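Local coordinates for protein 3,4-dihydroxybenzoate decarboxylase (Enterobacter cloacae, PDB 5NY5) that catalyses the decarboxylation of 3,4-dihydroxybenzoate, and the reverse para-carboxylation of catechols, as a UbiD-family enzyme that depends on prenylated flavin and binds a metal ion, at residues S113-P116 and C117-Q120; M210-P214 and A215-G219; D412-W415 and A416-T419; W467-K470 and A471-R475. All coordinates share one frame; numbering follows the deposited sequence.

Contact 1. Residues S113-P116 and C117-Q120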
loop_
_atom_site.group_PDB
_atom_site.type_symbol
_atom_site.label_atom_id
_atom_site.label_comp_id
_atom_site.label_asym_id
_atom_site.label_seq_id
_atom_site.Cartn_x
_atom_site.Cartn_y
_atom_site.Cartn_z
ATOM N N SER A 113 54.213 28.499 31.544
ATOM C CA SER A 113 53.918 29.446 32.611
ATOM C C SER A 113 52.419 29.685 32.745
ATOM O O SER A 113 51.915 29.901 33.852
ATOM C CB SER A 113 54.656 30.759 32.347
ATOM O OG SER A 113 54.276 31.772 33.260
ATOM N N GLN A 114 51.688 29.631 31.633
ATOM C CA GLN A 114 50.262 29.940 31.592
ATOM C C GLN A 114 49.416 28.698 31.335
ATOM O O GLN A 114 48.295 28.793 30.830
ATOM C CB GLN A 114 49.974 30.994 30.527
ATOM C CG GLN A 114 50.351 32.422 30.891
ATOM C CD GLN A 114 50.014 33.383 29.766
ATOM O OE1 GLN A 114 50.723 33.450 28.762
ATOM N NE2 GLN A 114 48.915 34.114 29.917
ATOM N N ALA A 115 49.940 27.527 31.688
ATOM C CA ALA A 115 49.299 26.240 31.429
ATOM C C ALA A 115 48.971 25.572 32.760
ATOM O O ALA A 115 49.728 24.713 33.241
ATOM C CB ALA A 115 50.188 25.337 30.577
ATOM N N PRO A 116 47.848 25.931 33.382
ATOM C CA PRO A 116 47.445 25.248 34.621
ATOM C C PRO A 116 47.352 23.745 34.471
ATOM O O PRO A 116 47.547 23.018 35.452
ATOM C CB PRO A 116 46.076 25.867 34.928
ATOM C CG PRO A 116 46.094 27.180 34.241
ATOM C CD PRO A 116 46.903 26.994 33.003
ATOM N N CYS A 117 47.070 23.256 33.260
ATOM C CA CYS A 117 46.978 21.818 33.048
ATOM C C CYS A 117 48.271 21.109 33.422
ATOM O O CYS A 117 48.237 19.950 33.840
ATOM C CB CYS A 117 46.607 21.523 31.594
ATOM S SG CYS A 117 47.940 21.757 30.400
ATOM N N GLN A 118 49.414 21.787 33.314
ATOM C CA GLN A 118 50.708 21.177 33.591
ATOM C C GLN A 118 51.228 21.503 34.990
ATOM O O GLN A 118 52.444 21.531 35.209
ATOM C CB GLN A 118 51.724 21.592 32.528
ATOM C CG GLN A 118 51.398 21.061 31.144
ATOM C CD GLN A 118 52.453 21.395 30.114
ATOM O OE1 GLN A 118 53.375 22.163 30.380
ATOM N NE2 GLN A 118 52.325 20.813 28.929
ATOM N N GLU A 119 50.330 21.741 35.951
ATOM C CA GLU A 119 50.759 21.927 37.333
ATOM C C GLU A 119 51.289 20.639 37.949
ATOM O O GLU A 119 52.052 20.698 38.917
ATOM C CB GLU A 119 49.609 22.476 38.177
ATOM C CG GLU A 119 49.275 23.935 37.907
ATOM C CD GLU A 119 47.961 24.358 38.536
ATOM O OE1 GLU A 119 47.303 23.507 39.169
ATOM O OE2 GLU A 119 47.583 25.541 38.398
ATOM N N GLN A 120 50.888 19.484 37.421
ATOM C CA GLN A 120 51.446 18.195 37.800
ATOM C C GLN A 120 51.831 17.441 36.538
ATOM O O GLN A 120 51.185 17.576 35.495
ATOM C CB GLN A 120 50.456 17.340 38.605
ATOM C CG GLN A 120 49.955 17.958 39.892
ATOM C CD GLN A 120 49.004 17.036 40.633
ATOM O OE1 GLN A 120 47.859 17.394 40.900
ATOM N NE2 GLN A 120 49.475 15.839 40.962
#
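Ala115 and Pro116 are tied to Gln118 and Glu119 by two successive i to i+3 bonds, which wind the chain at Pro116 and Cys117 into one short 3-10 turn. Gln118 N donates to Ala115 O at 2.9 Å with an N-H...O angle of 155°, and Glu119 N donates to Pro116 O at 3.1 Å; in both cases the donor stands above the carbonyl plane. The buried side of the turn is apolar. Ala115 CB and Cys117 SG approach to 4.2 Å, the sulfur standing between backbone N and carbonyl carbon (chi1 75°), and both side chains are buried against Val248. On the exposed side the extended Glu119 runs back alongside Pro116. Its aliphatic base presses close, CG lying 3.1 Å from Pro116 O, while the carboxylate stands farther off, OE2 being 3.8 Å from Pro116 CB. Its OE1 accepts from Asn313 N, which holds the carboxylate beside the turn. Gln118 turns its amide elsewhere, NE2 donating to Gln249 O. The turn lies in the loop that joins strands 108-110 and 120-123 within the Rift-related region, against strand 246-249 and, through Gln118 and Thr310, against strand 303-311.

Contact 2. Residues M210-P214 and A215-G219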
loop_
_atom_site.group_PDB
_atom_site.type_symbol
_atom_site.label_atom_id
_atom_site.label_comp_id
_atom_site.label_asym_id
_atom_site.label_seq_id
_atom_site.Cartn_x
_atom_site.Cartn_y
_atom_site.Cartn_z
HETATM N N MSE A 210 40.911 16.625 28.898
HETATM C CA MSE A 210 39.683 16.385 29.647
HETATM C C MSE A 210 39.484 17.423 30.749
HETATM O O MSE A 210 40.439 17.840 31.400
HETATM C CB MSE A 210 39.695 14.978 30.245
HETATM C CG MSE A 210 39.874 13.873 29.220
HETATM SE SE MSE A 210 39.985 12.100 30.010
HETATM C CE MSE A 210 41.560 12.365 31.124
ATOM N N GLY A 211 38.234 17.828 30.959
ATOM C CA GLY A 211 37.919 18.861 31.929
ATOM C C GLY A 211 38.087 20.242 31.335
ATOM O O GLY A 211 39.075 20.928 31.613
ATOM N N LEU A 212 37.125 20.662 30.518
ATOM C CA LEU A 212 37.281 21.833 29.669
ATOM C C LEU A 212 36.128 22.800 29.874
ATOM O O LEU A 212 35.109 22.478 30.491
ATOM C CB LEU A 212 37.349 21.435 28.190
ATOM C CG LEU A 212 38.182 20.200 27.868
ATOM C CD1 LEU A 212 37.944 19.768 26.434
ATOM C CD2 LEU A 212 39.651 20.483 28.111
ATOM N N ASP A 213 36.318 24.003 29.348
ATOM C CA ASP A 213 35.215 24.922 29.139
ATOM C C ASP A 213 34.132 24.223 28.318
ATOM O O ASP A 213 34.438 23.650 27.263
ATOM C CB ASP A 213 35.722 26.170 28.409
ATOM C CG ASP A 213 34.697 27.293 28.347
ATOM O OD1 ASP A 213 33.511 27.063 28.648
ATOM O OD2 ASP A 213 35.086 28.421 27.980
ATOM N N PRO A 214 32.880 24.211 28.777
ATOM C CA PRO A 214 31.807 23.633 27.953
ATOM C C PRO A 214 31.752 24.203 26.550
ATOM O O PRO A 214 31.333 23.501 25.621
ATOM C CB PRO A 214 30.545 23.969 28.753
ATOM C CG PRO A 214 31.012 24.011 30.159
ATOM C CD PRO A 214 32.409 24.567 30.126
ATOM N N ALA A 215 32.179 25.454 26.364
ATOM C CA ALA A 215 32.235 26.024 25.023
ATOM C C ALA A 215 33.153 25.214 24.117
ATOM O O ALA A 215 32.886 25.073 22.919
ATOM C CB ALA A 215 32.694 27.480 25.090
ATOM N N ILE A 216 34.234 24.667 24.670
ATOM C CA ILE A 216 35.143 23.860 23.864
ATOM C C ILE A 216 34.488 22.539 23.486
ATOM O O ILE A 216 34.470 22.150 22.313
ATOM C CB ILE A 216 36.472 23.640 24.607
ATOM C CG1 ILE A 216 37.179 24.975 24.846
ATOM C CG2 ILE A 216 37.360 22.691 23.826
ATOM C CD1 ILE A 216 38.550 24.843 25.478
ATOM N N TYR A 217 33.943 21.829 24.475
ATOM C CA TYR A 217 33.290 20.552 24.205
ATOM C C TYR A 217 32.160 20.707 23.193
ATOM O O TYR A 217 31.997 19.869 22.300
ATOM C CB TYR A 217 32.756 19.954 25.506
ATOM C CG TYR A 217 33.742 19.095 26.264
ATOM C CD1 TYR A 217 34.440 18.079 25.630
ATOM C CD2 TYR A 217 33.967 19.298 27.618
ATOM C CE1 TYR A 217 35.335 17.288 26.324
ATOM C CE2 TYR A 217 34.861 18.514 28.319
ATOM C CZ TYR A 217 35.543 17.512 27.669
ATOM O OH TYR A 217 36.433 16.733 28.366
ATOM N N ILE A 218 31.378 21.779 23.313
ATOM C CA ILE A 218 30.218 21.961 22.447
ATOM C C ILE A 218 30.656 22.367 21.046
ATOM O O ILE A 218 30.192 21.806 20.047
ATOM C CB ILE A 218 29.253 22.993 23.060
ATOM C CG1 ILE A 218 28.659 22.454 24.362
ATOM C CG2 ILE A 218 28.158 23.355 22.074
ATOM C CD1 ILE A 218 27.870 23.480 25.141
ATOM N N GLY A 219 31.557 23.345 20.951
ATOM C CA GLY A 219 31.991 23.817 19.650
ATOM C C GLY A 219 32.775 22.790 18.861
ATOM O O GLY A 219 32.762 22.808 17.627
#
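An Asp N-cap opens helix 214-219, a short loop after strand 204-210 of the antiparallel sheet in the FMN-binding, Rift-related part of the enzyme. With its CG anti to the backbone N (chi1 -170°), Asp213 swings its carboxylate over the first turn, where OD1 accepts from Ala215 N at 3.1 Å; the N-H points almost straight at it (167°) but arrives from above the carboxylate plane. OD1 also forms a salt bridge with Arg241 NH2, which ties the cap to helix 234-241. Asp213 O takes Ile216 N at 2.8 Å and, weakly, Tyr217 N, while Pro214 begins the helix and accepts from Ile218 N. Tyr217 reaches back along the incoming chain. Its side chain is about 4 Å from that of Ile169, and that of Ile218 about as far from that of Phe222; both neighbours bind prenylated FMN in the cofactor-bound enzyme, so the helix probably forms part of the second shell, though no cofactor is bound here. The buried phenol oxygen bonds to Leu151 O and receives a weak bond from Gly211 N at 3.3 Å. Leu212 covers one ring face in a CH-pi contact: CD1 sits 3.6 Å from the Tyr217 ring centroid, 17° off the normal.

Contact 3. Residues D412-W415 and A416-T419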
loop_
_atom_site.group_PDB
_atom_site.type_symbol
_atom_site.label_atom_id
_atom_site.label_comp_id
_atom_site.label_asym_id
_atom_site.label_seq_id
_atom_site.Cartn_x
_atom_site.Cartn_y
_atom_site.Cartn_z
ATOM N N ASP A 412 3.141 17.868 23.695
ATOM C CA ASP A 412 2.614 18.692 22.616
ATOM C C ASP A 412 2.887 18.071 21.251
ATOM O O ASP A 412 2.120 18.287 20.307
ATOM C CB ASP A 412 3.213 20.094 22.703
ATOM C CG ASP A 412 2.201 21.176 22.404
ATOM O OD1 ASP A 412 0.988 20.896 22.486
ATOM O OD2 ASP A 412 2.617 22.312 22.097
ATOM N N ILE A 413 3.967 17.298 21.126
ATOM C CA ILE A 413 4.254 16.612 19.873
ATOM C C ILE A 413 3.235 15.505 19.626
ATOM O O ILE A 413 2.719 15.353 18.513
ATOM C CB ILE A 413 5.693 16.068 19.883
ATOM C CG1 ILE A 413 6.695 17.218 20.004
ATOM C CG2 ILE A 413 5.968 15.246 18.638
ATOM C CD1 ILE A 413 8.132 16.765 20.078
ATOM N N LEU A 414 2.926 14.717 20.659
ATOM C CA LEU A 414 1.914 13.678 20.510
ATOM C C LEU A 414 0.530 14.273 20.281
ATOM O O LEU A 414 -0.325 13.626 19.667
ATOM C CB LEU A 414 1.912 12.763 21.733
ATOM C CG LEU A 414 3.176 11.927 21.939
ATOM C CD1 LEU A 414 3.137 11.187 23.256
ATOM C CD2 LEU A 414 3.359 10.948 20.795
ATOM N N TRP A 415 0.294 15.497 20.756
ATOM C CA TRP A 415 -0.979 16.159 20.489
ATOM C C TRP A 415 -1.143 16.453 19.003
ATOM O O TRP A 415 -2.200 16.189 18.419
ATOM C CB TRP A 415 -1.088 17.446 21.304
ATOM C CG TRP A 415 -2.286 18.269 20.940
ATOM C CD1 TRP A 415 -3.562 18.096 21.386
ATOM C CD2 TRP A 415 -2.321 19.391 20.050
ATOM N NE1 TRP A 415 -4.389 19.039 20.831
ATOM C CE2 TRP A 415 -3.652 19.845 20.006
ATOM C CE3 TRP A 415 -1.359 20.051 19.286
ATOM C CZ2 TRP A 415 -4.042 20.932 19.231
ATOM C CZ3 TRP A 415 -1.750 21.129 18.516
ATOM C CH2 TRP A 415 -3.078 21.557 18.493
ATOM N N ALA A 416 -0.109 17.021 18.376
ATOM C CA ALA A 416 -0.162 17.257 16.937
ATOM C C ALA A 416 -0.320 15.953 16.169
ATOM O O ALA A 416 -0.977 15.924 15.122
ATOM C CB ALA A 416 1.094 17.994 16.480
HETATM N N MSE A 417 0.259 14.872 16.680
HETATM C CA MSE A 417 0.160 13.553 16.071
HETATM C C MSE A 417 -1.195 12.905 16.309
HETATM O O MSE A 417 -1.501 11.867 15.731
HETATM C CB MSE A 417 1.261 12.640 16.606
HETATM C CG MSE A 417 2.640 13.020 16.130
HETATM SE SE MSE A 417 3.717 11.485 15.649
HETATM C CE MSE A 417 4.456 11.069 17.392
ATOM N N THR A 418 -2.004 13.521 17.168
ATOM C CA THR A 418 -3.328 13.011 17.497
ATOM C C THR A 418 -4.443 13.762 16.781
ATOM O O THR A 418 -5.350 13.137 16.226
ATOM C CB THR A 418 -3.543 13.068 19.016
ATOM O OG1 THR A 418 -2.756 12.056 19.651
ATOM C CG2 THR A 418 -4.996 12.849 19.364
ATOM N N THR A 419 -4.390 15.092 16.763
ATOM C CA THR A 419 -5.471 15.902 16.220
ATOM C C THR A 419 -5.141 16.544 14.883
ATOM O O THR A 419 -6.004 17.214 14.310
ATOM C CB THR A 419 -5.865 17.001 17.213
ATOM O OG1 THR A 419 -4.836 17.997 17.254
ATOM C CG2 THR A 419 -6.060 16.420 18.602
#
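Trp415 meets Ala416 and Thr419 along the last turns of helix 410-419, beside the second subunit. A trans first torsion (chi1 172°) lays the indole along the helix toward Thr419. CB adjoins the Ala416 peptide; CE3, on the six-membered ring, comes within 3.4 Å of Ala416 N. Farther out, CE2 is 3.5 Å from Thr419 OG1, which rests over one indole face toward the rim. CZ2 is 3.6 Å from that oxygen and CH2, at the far end, 4.2 Å, while NE1 is 3.8 Å from Thr419 CG2. NE1 itself donates to Pro291 O of the second subunit, and Thr419 OG1 bonds to Tyr293 OH of the same subunit. The backbone O of Trp415 accepts twice: from Thr419 N at 3.0 Å, nearly along the C=O axis, and from Thr418 N, well above the carbonyl plane. Thr418 turns its hydroxyl back to the helix, OG1 donating to Leu414 O at 2.9 Å. On another flank, Leu414 CD2 touches the selenomethionine methyl, Met417 CE, at 3.6 Å. The polar groups at this buried helix end are therefore paired partly within the helix and partly across the subunit interface, which probably favours this helix end being formed together with the interface.

Contact 4. Residues W467-K470 and A471-R475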
loop_
_atom_site.group_PDB
_atom_site.type_symbol
_atom_site.label_atom_id
_atom_site.label_comp_id
_atom_site.label_asym_id
_atom_site.label_seq_id
_atom_site.Cartn_x
_atom_site.Cartn_y
_atom_site.Cartn_z
ATOM N N TRP A 467 -2.945 23.729 4.380
ATOM C CA TRP A 467 -3.119 25.171 4.239
ATOM C C TRP A 467 -4.589 25.561 4.156
ATOM O O TRP A 467 -5.011 26.554 4.761
ATOM C CB TRP A 467 -2.374 25.670 3.002
ATOM C CG TRP A 467 -2.793 27.041 2.596
ATOM C CD1 TRP A 467 -3.706 27.370 1.640
ATOM C CD2 TRP A 467 -2.332 28.274 3.152
ATOM N NE1 TRP A 467 -3.836 28.735 1.560
ATOM C CE2 TRP A 467 -3.001 29.312 2.478
ATOM C CE3 TRP A 467 -1.409 28.601 4.148
ATOM C CZ2 TRP A 467 -2.781 30.652 2.771
ATOM C CZ3 TRP A 467 -1.195 29.931 4.437
ATOM C CH2 TRP A 467 -1.877 30.940 3.752
ATOM N N ALA A 468 -5.385 24.786 3.419
ATOM C CA ALA A 468 -6.778 25.147 3.186
ATOM C C ALA A 468 -7.634 25.041 4.440
ATOM O O ALA A 468 -8.716 25.633 4.485
ATOM C CB ALA A 468 -7.367 24.266 2.083
ATOM N N LEU A 469 -7.183 24.312 5.456
ATOM C CA LEU A 469 -7.977 24.075 6.651
ATOM C C LEU A 469 -7.504 24.870 7.859
ATOM O O LEU A 469 -8.085 24.720 8.940
ATOM C CB LEU A 469 -7.974 22.581 6.995
ATOM C CG LEU A 469 -8.283 21.613 5.856
ATOM C CD1 LEU A 469 -8.291 20.185 6.366
ATOM C CD2 LEU A 469 -9.608 21.962 5.204
ATOM N N LYS A 470 -6.484 25.720 7.705
ATOM C CA LYS A 470 -5.842 26.346 8.860
ATOM C C LYS A 470 -6.829 27.127 9.719
ATOM O O LYS A 470 -6.619 27.268 10.929
ATOM C CB LYS A 470 -4.707 27.260 8.401
ATOM C CG LYS A 470 -3.525 26.529 7.789
ATOM C CD LYS A 470 -2.484 27.509 7.275
ATOM C CE LYS A 470 -1.702 28.149 8.408
ATOM N NZ LYS A 470 -0.846 27.160 9.117
ATOM N N ALA A 471 -7.907 27.636 9.122
ATOM C CA ALA A 471 -8.878 28.408 9.883
ATOM C C ALA A 471 -9.673 27.546 10.854
ATOM O O ALA A 471 -10.279 28.083 11.787
ATOM C CB ALA A 471 -9.827 29.138 8.934
ATOM N N ARG A 472 -9.682 26.230 10.662
ATOM C CA ARG A 472 -10.430 25.321 11.517
ATOM C C ARG A 472 -9.588 24.711 12.626
ATOM O O ARG A 472 -10.135 24.009 13.480
ATOM C CB ARG A 472 -11.046 24.194 10.683
ATOM C CG ARG A 472 -12.122 24.632 9.712
ATOM C CD ARG A 472 -12.884 23.419 9.221
ATOM N NE ARG A 472 -12.827 23.270 7.772
ATOM C CZ ARG A 472 -13.064 22.130 7.135
ATOM N NH1 ARG A 472 -13.363 21.037 7.822
ATOM N NH2 ARG A 472 -12.995 22.081 5.815
ATOM N N PHE A 473 -8.281 24.955 12.639
ATOM C CA PHE A 473 -7.380 24.303 13.580
ATOM C C PHE A 473 -6.719 25.303 14.525
ATOM O O PHE A 473 -5.634 25.044 15.048
ATOM C CB PHE A 473 -6.320 23.491 12.836
ATOM C CG PHE A 473 -6.829 22.197 12.265
ATOM C CD1 PHE A 473 -7.580 22.183 11.102
ATOM C CD2 PHE A 473 -6.538 20.993 12.882
ATOM C CE1 PHE A 473 -8.037 20.996 10.572
ATOM C CE2 PHE A 473 -6.993 19.801 12.356
ATOM C CZ PHE A 473 -7.744 19.803 11.201
ATOM N N GLU A 474 -7.360 26.442 14.758
ATOM C CA GLU A 474 -6.825 27.410 15.704
ATOM C C GLU A 474 -6.980 26.888 17.126
ATOM O O GLU A 474 -8.083 26.533 17.552
ATOM C CB GLU A 474 -7.537 28.754 15.553
ATOM C CG GLU A 474 -6.662 29.958 15.870
ATOM C CD GLU A 474 -7.305 30.924 16.852
ATOM O OE1 GLU A 474 -6.756 31.093 17.962
ATOM O OE2 GLU A 474 -8.356 31.512 16.520
ATOM N N ARG A 475 -5.872 26.823 17.857
ATOM C CA ARG A 475 -5.937 26.427 19.254
ATOM C C ARG A 475 -6.674 27.487 20.064
ATOM O O ARG A 475 -6.656 28.675 19.731
ATOM C CB ARG A 475 -4.533 26.199 19.814
ATOM C CG ARG A 475 -3.749 25.144 19.054
ATOM C CD ARG A 475 -2.388 24.870 19.674
ATOM N NE ARG A 475 -2.463 23.983 20.830
ATOM C CZ ARG A 475 -1.429 23.303 21.317
ATOM N NH1 ARG A 475 -0.239 23.401 20.743
ATOM N NH2 ARG A 475 -1.585 22.516 22.371
#
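Leu469 touches both Arg472 and Phe473 at the 3-10 turn that begins at Trp467, beyond strand 455-462. Ahead of it, Trp467 leads into the turn, its backbone N donating to Glu378 and its O accepting weakly from Lys470 N. Leu469 then makes most of the contact. Its O accepts from Arg472 N at 2.8 Å with an N-H...O angle of 160°, and the same oxygen lies in the plane of the Phe473 ring, 3.4 Å from CD1 at the ring edge. Leu469 CB packs on Phe473 CE1 at 3.9 Å. A chi1 of -49° with chi2 near 180° puts Leu469 CD2 over one face of the Arg472 guanidinium, 3.4 Å from NH2. Lys470 follows, its O accepting a weak, longer bond from Phe473 N at 3.3 Å; it also accepts a hydrogen bond from a glycerol probably brought in by the crystallisation liquor. Across the interface, Leu469 packs on Tyr446 and Phe473 on Pro440 of the second subunit. With Leu469 CD2 over its face, the guanidinium is left to form its bonds at its rim; NH2 makes a salt bridge with Asp445 of the second subunit, so the turn probably contributes a charged link to the interface.

Overall arrangement
Contacts 1 and 2 both belong to the Rift-related region, their nearest atoms about 7 Å apart, but contact 2 is wholly buried near the chain's centre and the cofactor site, whereas contact 1 is a partly open turn between strands. Contacts 3 and 4 lie far off, the centres of contacts 1 and 3 being about 53 Å apart, and both face the second subunit: contact 3 is a buried helix end, contact 4 a partly exposed turn. They touch each other: Arg475 NH2 meets Asp412 OD1 at 3.0 Å in a salt bridge, and the arginine makes a cation-pi contact with Trp415. Contact 1 relies mainly on backbone bonds, contact 2 adds a cap and an aromatic face.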